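Local coordinates for MaoC domain protein dehydratase (Chloroflexus aurantiacus, PDB 4E3E) that catalyses the reversible dehydration of beta-methylmalyl-CoA to mesaconyl-CoA in the glyoxylate assimilation cycle, at residues D206-V211 with S261-A266; A291-L296 with V312-T317. One frame throughout, in Å; residues are numbered along the deposited sequence.

How the interactions relate
Interaction 1 sets an outermost strand of this chain's sheet, at a break in it, against the end of helix 250-265; interaction 2 zips strand 288-300 to its hairpin partner 307-318. Both are largely buried, but interaction 1 also borders the second subunit, whereas no other chain touches interaction 2. Their chemistry differs accordingly: an imidazole binds the backbone at the helix end and an amide that of the loop in the first, while the second combines regular strand-to-strand bonds, a serine-threonine hydroxyl bond and packing of tryptophan, valine and leucine. They meet at H207, whose backbone N bonds to the O of A291 and whose NE2 lies 2.7 Å from S293 OG, a probable hydrogen bond.

Interaction 1: D206-V211 with S261-A266; sequences DHVDGV and SFNGLA
The backbone O of H207 is gripped twice. N263 ND2 reaches it at 3.0 Å, above the carbonyl plane, while the backbone N of D209 comes from the opposite face and closes a tight turn. A chi1 of -170° swings the N263 amide away from its own backbone N and out to this loop, where ND2 also makes a weak bond of 3.4 Å to D209 OD1; carboxylate and amide planes stand 73° apart. V208 CB packs beside the same nitrogen.

H207 returns the grip in kind. Its ND1 donates to the backbone O of N263 at 2.8 Å, almost straight (168°) and in the plane of the imidazole, although the carbonyl is met from above its own plane. One ring face lies over S261, whose CA sits 3.5 Å from the ring centroid, almost on the ring normal, in a CH-pi contact. L265 CD1 touches the edge at CE1, 4.0 Å away. With NE2 bonded to S293 OG, both ring nitrogens are engaged, which fixes the rotation of this buried ring. G264 runs past the ring edge, where a side chain would point at ND1; its positive phi would jam one against the preceding carbonyl as well.

On the loop side, D206 OD1 accepts from V208 N at 2.9 Å and shapes the bend. The outer polar ends continue into the second subunit: D209 OD2 forms a salt bridge with its R230, and N263 OD1 takes a hydrogen bond from the backbone N of its N6.

The loop shaped by the Asx turn at D206 presents H207 and D209 to the inverse gamma turn centred on N263, a join between sheet and helix consistent with the hot-dog fold of this clan, in which a sheet wraps a long helix.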
loop_
_atom_site.group_PDB
_atom_site.type_symbol
_atom_site.label_atom_id
_atom_site.label_comp_id
_atom_site.label_asym_id
_atom_site.label_seq_id
_atom_site.Cartn_x
_atom_site.Cartn_y
_atom_site.Cartn_z
ATOM N N ASP A 206 29.239 -7.881 0.069
ATOM C CA ASP A 206 28.554 -7.171 1.147
ATOM C C ASP A 206 27.572 -6.196 0.506
ATOM O O ASP A 206 27.997 -5.279 -0.192
ATOM C CB ASP A 206 29.595 -6.429 1.990
ATOM C CG ASP A 206 29.004 -5.720 3.201
ATOM O OD1 ASP A 206 27.773 -5.598 3.321
ATOM O OD2 ASP A 206 29.801 -5.268 4.049
ATOM N N HIS A 207 26.267 -6.387 0.732
ATOM C CA HIS A 207 25.254 -5.518 0.107
ATOM C C HIS A 207 25.083 -4.176 0.776
ATOM O O HIS A 207 24.355 -3.311 0.264
ATOM C CB HIS A 207 23.923 -6.250 -0.064
ATOM C CG HIS A 207 24.040 -7.495 -0.889
ATOM N ND1 HIS A 207 24.543 -7.483 -2.148
ATOM C CD2 HIS A 207 23.751 -8.823 -0.594
ATOM C CE1 HIS A 207 24.562 -8.737 -2.635
ATOM N NE2 HIS A 207 24.072 -9.557 -1.689
ATOM N N VAL A 208 25.775 -3.996 1.910
ATOM C CA VAL A 208 25.937 -2.703 2.587
ATOM C C VAL A 208 24.672 -2.190 3.302
ATOM O O VAL A 208 24.684 -2.001 4.528
ATOM C CB VAL A 208 26.535 -1.603 1.648
ATOM C CG1 VAL A 208 26.685 -0.282 2.386
ATOM C CG2 VAL A 208 27.894 -2.035 1.081
ATOM N N ASP A 209 23.592 -1.963 2.554
ATOM C CA ASP A 209 22.405 -1.314 3.125
ATOM C C ASP A 209 21.711 -2.144 4.217
ATOM O O ASP A 209 21.654 -3.375 4.150
ATOM C CB ASP A 209 21.387 -0.970 2.026
ATOM C CG ASP A 209 21.961 -0.059 0.948
ATOM O OD1 ASP A 209 22.755 -0.529 0.094
ATOM O OD2 ASP A 209 21.598 1.135 0.936
ATOM N N GLY A 210 21.166 -1.452 5.211
ATOM C CA GLY A 210 20.304 -2.076 6.211
ATOM C C GLY A 210 18.929 -1.426 6.220
ATOM O O GLY A 210 18.821 -0.208 6.068
ATOM N N VAL A 211 17.879 -2.234 6.398
ATOM C CA VAL A 211 16.502 -1.716 6.427
ATOM C C VAL A 211 15.734 -2.233 7.636
ATOM O O VAL A 211 15.773 -3.436 7.956
ATOM C CB VAL A 211 15.713 -1.993 5.119
ATOM C CG1 VAL A 211 16.373 -1.280 3.946
ATOM C CG2 VAL A 211 15.554 -3.494 4.841
ATOM N N SER A 261 20.183 -7.229 -2.255
ATOM C CA SER A 261 21.173 -7.831 -3.153
ATOM C C SER A 261 21.365 -7.048 -4.467
ATOM O O SER A 261 22.400 -7.218 -5.129
ATOM C CB SER A 261 20.842 -9.301 -3.453
ATOM O OG SER A 261 19.932 -9.407 -4.546
ATOM N N PHE A 262 20.391 -6.199 -4.834
ATOM C CA PHE A 262 20.538 -5.316 -6.017
ATOM C C PHE A 262 21.868 -4.558 -5.978
ATOM O O PHE A 262 22.489 -4.331 -7.015
ATOM C CB PHE A 262 19.394 -4.302 -6.156
ATOM C CG PHE A 262 19.487 -3.447 -7.431
ATOM C CD1 PHE A 262 18.988 -3.914 -8.643
ATOM C CD2 PHE A 262 20.101 -2.196 -7.407
ATOM C CE1 PHE A 262 19.085 -3.154 -9.800
ATOM C CE2 PHE A 262 20.207 -1.425 -8.558
ATOM C CZ PHE A 262 19.695 -1.902 -9.761
ATOM N N ASN A 263 22.290 -4.156 -4.779
ATOM C CA ASN A 263 23.587 -3.549 -4.597
ATOM C C ASN A 263 24.645 -4.645 -4.661
ATOM O O ASN A 263 25.049 -5.188 -3.627
ATOM C CB ASN A 263 23.669 -2.789 -3.252
ATOM C CG ASN A 263 24.928 -1.949 -3.148
ATOM O OD1 ASN A 263 25.575 -1.669 -4.158
ATOM N ND2 ASN A 263 25.289 -1.541 -1.928
ATOM N N GLY A 264 25.057 -5.001 -5.879
ATOM C CA GLY A 264 26.131 -5.980 -6.070
ATOM C C GLY A 264 25.750 -7.129 -6.980
ATOM O O GLY A 264 26.631 -7.841 -7.496
ATOM N N LEU A 265 24.442 -7.324 -7.166
ATOM C CA LEU A 265 23.934 -8.345 -8.087
ATOM C C LEU A 265 22.861 -7.787 -9.032
ATOM O O LEU A 265 21.915 -8.488 -9.375
ATOM C CB LEU A 265 23.400 -9.554 -7.298
ATOM C CG LEU A 265 24.469 -10.455 -6.666
ATOM C CD1 LEU A 265 23.885 -11.325 -5.567
ATOM C CD2 LEU A 265 25.177 -11.301 -7.731
ATOM N N ALA A 266 23.022 -6.532 -9.460
ATOM C CA ALA A 266 22.011 -5.839 -10.269
ATOM C C ALA A 266 21.618 -6.575 -11.560
ATOM O O ALA A 266 20.460 -6.517 -11.971
ATOM C CB ALA A 266 22.465 -4.417 -10.588
#

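Interaction 2: A291-L296 with V312-T317; sequences AWSEIL and VRTVAT
Strands 288-300 and 307-318 form an antiparallel beta hairpin within the large sheet, and 291-296 with 312-317 pair in regular register from A291 with A316 to I295 with V312. W292 pairs with V315 and E294 with R313 as hydrogen-bonded pairs; the shortest backbone bonds, V315 N to W292 O and E294 N to R313 O, are both 2.8 Å.

On the face carrying W292, the indole leans over its strand partner: V315 CB lies over the five-membered ring, offset toward its rim, and CG2 touches CZ2 at 3.6 Å. The chi1 of 67° places CG between the backbone N and the carbonyl carbon, with the ring alongside V315. NE1 is bonded to the O of P326, and F325 meets the indole edge-to-face. With an alanine here, one side of V315 would probably lose its indole cover and the P326 carbonyl its indole donor. Farther along, L296 CD1 packs over the guanidinium of R313, 3.9 Å from NH2, while NH1 forms a salt bridge with D341.

On the face packed against helix 250-265, S293 OG and T314 OG1 share a hydrogen bond of 2.7 Å. Y344 OH also bonds to OG1, so a buried polar chain runs from H207 to Y344 across neighbouring strands. The two hydroxyls satisfy each other and their neighbours, which probably lets them sit in this apolar surrounding beside A291 CB and T314 CG2.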
loop_
_atom_site.group_PDB
_atom_site.type_symbol
_atom_site.label_atom_id
_atom_site.label_comp_id
_atom_site.label_asym_id
_atom_site.label_seq_id
_atom_site.Cartn_x
_atom_site.Cartn_y
_atom_site.Cartn_z
ATOM N N ALA A 291 22.262 -7.837 4.359
ATOM C CA ALA A 291 22.467 -9.043 3.571
ATOM C C ALA A 291 23.874 -9.093 2.982
ATOM O O ALA A 291 24.495 -8.053 2.716
ATOM C CB ALA A 291 21.415 -9.149 2.464
ATOM N N TRP A 292 24.376 -10.312 2.818
ATOM C CA TRP A 292 25.555 -10.557 1.998
ATOM C C TRP A 292 25.378 -11.821 1.192
ATOM O O TRP A 292 24.605 -12.708 1.565
ATOM C CB TRP A 292 26.833 -10.580 2.844
ATOM C CG TRP A 292 26.926 -11.739 3.809
ATOM C CD1 TRP A 292 26.485 -11.793 5.135
ATOM C CD2 TRP A 292 27.510 -13.055 3.549
ATOM N NE1 TRP A 292 26.758 -13.021 5.693
ATOM C CE2 TRP A 292 27.366 -13.826 4.792
ATOM C CE3 TRP A 292 28.110 -13.656 2.445
ATOM C CZ2 TRP A 292 27.816 -15.129 4.901
ATOM C CZ3 TRP A 292 28.566 -14.974 2.570
ATOM C CH2 TRP A 292 28.420 -15.691 3.768
ATOM N N SER A 293 26.081 -11.912 0.074
ATOM C CA SER A 293 25.949 -13.074 -0.806
ATOM C C SER A 293 27.280 -13.713 -1.151
ATOM O O SER A 293 28.317 -13.046 -1.170
ATOM C CB SER A 293 25.193 -12.720 -2.091
ATOM O OG SER A 293 23.885 -12.266 -1.769
ATOM N N GLU A 294 27.236 -15.013 -1.426
ATOM C CA GLU A 294 28.396 -15.728 -1.953
ATOM C C GLU A 294 28.012 -16.328 -3.296
ATOM O O GLU A 294 26.887 -16.828 -3.442
ATOM C CB GLU A 294 28.811 -16.833 -0.991
ATOM C CG GLU A 294 29.951 -17.697 -1.507
ATOM C CD GLU A 294 30.395 -18.729 -0.496
ATOM O OE1 GLU A 294 29.849 -18.744 0.619
ATOM O OE2 GLU A 294 31.292 -19.525 -0.828
ATOM N N ILE A 295 28.922 -16.270 -4.275
ATOM C CA ILE A 295 28.708 -17.010 -5.510
ATOM C C ILE A 295 29.157 -18.453 -5.245
ATOM O O ILE A 295 30.369 -18.735 -5.208
ATOM C CB ILE A 295 29.468 -16.411 -6.724
ATOM C CG1 ILE A 295 29.193 -14.900 -6.891
ATOM C CG2 ILE A 295 29.159 -17.214 -7.998
ATOM C CD1 ILE A 295 27.726 -14.512 -7.066
ATOM N N LEU A 296 28.187 -19.349 -5.025
ATOM C CA LEU A 296 28.469 -20.774 -4.773
ATOM C C LEU A 296 28.970 -21.484 -6.022
ATOM O O LEU A 296 29.835 -22.360 -5.946
ATOM C CB LEU A 296 27.227 -21.495 -4.263
ATOM C CG LEU A 296 26.682 -21.003 -2.922
ATOM C CD1 LEU A 296 25.410 -21.760 -2.562
ATOM C CD2 LEU A 296 27.743 -21.113 -1.832
ATOM N N VAL A 312 23.600 -18.832 -5.938
ATOM C CA VAL A 312 23.918 -17.794 -4.967
ATOM C C VAL A 312 23.409 -18.208 -3.599
ATOM O O VAL A 312 22.301 -18.741 -3.482
ATOM C CB VAL A 312 23.275 -16.443 -5.374
ATOM C CG1 VAL A 312 23.588 -15.326 -4.361
ATOM C CG2 VAL A 312 23.701 -16.036 -6.788
ATOM N N ARG A 313 24.229 -17.979 -2.573
ATOM C CA ARG A 313 23.747 -17.981 -1.202
ATOM C C ARG A 313 23.647 -16.536 -0.734
ATOM O O ARG A 313 24.650 -15.814 -0.725
ATOM C CB ARG A 313 24.692 -18.738 -0.262
ATOM C CG ARG A 313 24.173 -18.805 1.176
ATOM C CD ARG A 313 25.181 -19.393 2.193
ATOM N NE ARG A 313 25.779 -20.652 1.733
ATOM C CZ ARG A 313 25.141 -21.819 1.629
ATOM N NH1 ARG A 313 23.854 -21.937 1.963
ATOM N NH2 ARG A 313 25.797 -22.881 1.175
ATOM N N THR A 314 22.446 -16.109 -0.349
ATOM C CA THR A 314 22.314 -14.826 0.339
ATOM C C THR A 314 21.979 -15.083 1.794
ATOM O O THR A 314 21.045 -15.825 2.114
ATOM C CB THR A 314 21.286 -13.915 -0.326
ATOM O OG1 THR A 314 21.655 -13.721 -1.714
ATOM C CG2 THR A 314 21.224 -12.568 0.379
ATOM N N VAL A 315 22.750 -14.469 2.673
ATOM C CA VAL A 315 22.561 -14.612 4.108
ATOM C C VAL A 315 22.064 -13.274 4.646
ATOM O O VAL A 315 22.697 -12.243 4.406
ATOM C CB VAL A 315 23.903 -14.966 4.788
ATOM C CG1 VAL A 315 23.742 -15.044 6.296
ATOM C CG2 VAL A 315 24.434 -16.287 4.240
ATOM N N ALA A 316 20.926 -13.280 5.347
ATOM C CA ALA A 316 20.426 -12.056 5.982
ATOM C C ALA A 316 20.753 -12.077 7.468
ATOM O O ALA A 316 20.660 -13.121 8.133
ATOM C CB ALA A 316 18.925 -11.867 5.760
ATOM N N THR A 317 21.114 -10.930 7.985
ATOM C CA THR A 317 21.428 -10.790 9.385
ATOM C C THR A 317 20.653 -9.641 9.961
ATOM O O THR A 317 20.203 -8.794 9.255
ATOM C CB THR A 317 22.916 -10.537 9.616
ATOM O OG1 THR A 317 23.325 -9.381 8.916
ATOM C CG2 THR A 317 23.710 -11.658 9.123
#